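Local structure of ribosomal protein S2-related protein (Deinococcus radiodurans, 2JH3) at residues A[193-196]-A[197-200]. The protein binds a 4Fe-4S iron-sulphur cluster and resembles chelatases in structure, and may act as a sirohydrochlorin ferrochelatase. Numbering follows the deposited sequence.
Sequences VPLS and EWPS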
ATOM      1  N   VAL A 193     -13.559 -42.983   2.517  1.00 46.29           N
ATOM      2  CA  VAL A 193     -14.496 -42.556   3.519  1.00 43.88           C
ATOM      3  C   VAL A 193     -13.963 -41.233   3.985  1.00 41.45           C
ATOM      4  O   VAL A 193     -12.776 -40.982   3.866  1.00 39.61           O
ATOM      5  CB  VAL A 193     -14.634 -43.627   4.595  1.00 44.05           C
ATOM      6  CG1 VAL A 193     -14.634 -45.013   3.907  1.00 44.21           C
ATOM      7  CG2 VAL A 193     -13.548 -43.562   5.587  1.00 43.96           C
ATOM      8  N   PRO A 194     -14.851 -40.346   4.447  1.00 38.63           N
ATOM      9  CA  PRO A 194     -14.293 -39.100   4.983  1.00 36.60           C
ATOM     10  C   PRO A 194     -13.480 -39.428   6.206  1.00 35.02           C
ATOM     11  O   PRO A 194     -13.636 -40.496   6.804  1.00 34.34           O
ATOM     12  CB  PRO A 194     -15.526 -38.278   5.358  1.00 37.40           C
ATOM     13  CG  PRO A 194     -16.687 -38.964   4.657  1.00 37.93           C
ATOM     14  CD  PRO A 194     -16.316 -40.402   4.545  1.00 38.74           C
ATOM     15  N   LEU A 195     -12.565 -38.537   6.530  1.00 34.17           N
ATOM     16  CA  LEU A 195     -11.793 -38.645   7.766  1.00 33.48           C
ATOM     17  C   LEU A 195     -12.675 -38.697   9.029  1.00 32.12           C
ATOM     18  O   LEU A 195     -12.289 -39.304  10.017  1.00 32.19           O
ATOM     19  CB  LEU A 195     -10.854 -37.435   7.834  1.00 32.33           C
ATOM     20  CG  LEU A 195     -10.000 -37.263   9.068  1.00 32.39           C
ATOM     21  CD1 LEU A 195      -9.059 -38.405   9.266  1.00 31.68           C
ATOM     22  CD2 LEU A 195      -9.217 -35.944   9.020  1.00 33.56           C
ATOM     23  N   SER A 196     -13.836 -38.033   8.994  1.00 32.33           N
ATOM     24  CA  SER A 196     -14.804 -38.043  10.101  1.00 31.37           C
ATOM     25  C   SER A 196     -15.408 -39.450  10.341  1.00 31.87           C
ATOM     26  O   SER A 196     -16.017 -39.694  11.353  1.00 31.17           O
ATOM     27  CB  SER A 196     -15.870 -36.980   9.864  1.00 32.23           C
ATOM     28  OG  SER A 196     -16.675 -37.364   8.789  1.00 32.63           O
ATOM     29  N   GLU A 197     -15.143 -40.398   9.441  1.00 30.94           N
ATOM     30  CA  GLU A 197     -15.536 -41.763   9.586  1.00 30.69           C
ATOM     31  C   GLU A 197     -14.318 -42.716   9.695  1.00 30.57           C
ATOM     32  O   GLU A 197     -14.431 -43.930   9.484  1.00 32.10           O
ATOM     33  CB  GLU A 197     -16.345 -42.135   8.346  1.00 31.11           C
ATOM     34  CG  GLU A 197     -17.633 -41.344   8.141  1.00 32.62           C
ATOM     35  CD  GLU A 197     -18.721 -41.779   9.115  1.00 37.85           C
ATOM     36  OE1 GLU A 197     -19.524 -40.913   9.547  1.00 39.78           O
ATOM     37  OE2 GLU A 197     -18.758 -42.989   9.451  1.00 42.66           O
ATOM     38  N   TRP A 198     -13.151 -42.210  10.041  1.00 30.65           N
ATOM     39  CA  TRP A 198     -11.919 -43.036   9.921  1.00 31.04           C
ATOM     40  C   TRP A 198     -11.906 -44.366  10.697  1.00 31.30           C
ATOM     41  O   TRP A 198     -11.347 -45.337  10.209  1.00 32.79           O
ATOM     42  CB  TRP A 198     -10.637 -42.226  10.257  1.00 28.96           C
ATOM     43  CG  TRP A 198     -10.416 -41.857  11.699  1.00 28.12           C
ATOM     44  CD1 TRP A 198     -10.678 -40.646  12.283  1.00 27.86           C
ATOM     45  CD2 TRP A 198      -9.821 -42.667  12.722  1.00 27.34           C
ATOM     46  NE1 TRP A 198     -10.341 -40.662  13.617  1.00 26.37           N
ATOM     47  CE2 TRP A 198      -9.811 -41.894  13.916  1.00 26.50           C
ATOM     48  CE3 TRP A 198      -9.392 -43.998  12.781  1.00 27.61           C
ATOM     49  CZ2 TRP A 198      -9.360 -42.408  15.151  1.00 27.17           C
ATOM     50  CZ3 TRP A 198      -8.945 -44.497  13.991  1.00 26.16           C
ATOM     51  CH2 TRP A 198      -8.944 -43.713  15.168  1.00 26.24           C
ATOM     52  N   PRO A 199     -12.455 -44.413  11.926  1.00 33.22           N
ATOM     53  CA  PRO A 199     -12.423 -45.698  12.636  1.00 34.66           C
ATOM     54  C   PRO A 199     -13.206 -46.851  11.918  1.00 36.31           C
ATOM     55  O   PRO A 199     -12.930 -48.020  12.182  1.00 36.71           O
ATOM     56  CB  PRO A 199     -13.005 -45.336  14.011  1.00 34.76           C
ATOM     57  CG  PRO A 199     -12.880 -43.815  14.108  1.00 33.79           C
ATOM     58  CD  PRO A 199     -13.099 -43.365  12.743  1.00 32.97           C
ATOM     59  N   SER A 200     -14.126 -46.519  11.003  1.00 38.25           N
ATOM     60  CA  SER A 200     -14.795 -47.510  10.148  1.00 39.74           C
ATOM     61  C   SER A 200     -13.829 -48.284   9.236  1.00 41.87           C
ATOM     62  O   SER A 200     -14.216 -49.313   8.635  1.00 41.52           O
ATOM     63  CB  SER A 200     -15.827 -46.835   9.257  1.00 40.30           C
ATOM     64  OG  SER A 200     -15.241 -46.108   8.186  1.00 40.74           O
TER
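Two i+3 to i backbone hydrogen bonds, from Glu-197 N to Pro-194 O (3.0 Å) and from Trp-198 N to Leu-195 O (3.0 Å), wind residues 194-198 into 3-10 turns. A third bond continues the pattern, from Ser-200 N to Glu-197 O. Glu-197 O also accepts Ser-200 OG at 2.7 Å, so two donors grip it. The Ser-200 OG reaches back because it lies between its own backbone N and carbonyl carbon (chi1 75°). Val-193 CG2 packs against both Glu-197 O and this hydroxyl.

The Glu-197 side chain runs alongside the Pro-194 ring, with Glu-197 CG 3.9 Å from Pro-194 CD. A bend at chi2 (-74°) then turns the carboxylate, whose OE1 forms a salt bridge with Arg-234. With an alanine here, Arg-234 is likely to lose this partner, and Pro-194 CD the CG beside it.

The indole of Trp-198 brings its edge to Leu-195 O, with Trp-198 CD1 3.1 Å from that oxygen and the oxygen near the ring plane. Leu-195 CD1 touches Trp-198 CD1 at 4.1 Å. Pro-199 CG lies over the centre of one face of the indole, 3.5 Å above the plane.

The turn leaves strand 193-194, an outermost strand of the parallel sheet in the second CbiX region, which pairs with strand 172-177. Leu-195 packs on Leu-148 and Trp-198 on Leu-146, both of strand 144-149. Trp-198 also meets Leu-228 and Ala-231, so Trp-198 bridges strand 144-149 and helix 218-234.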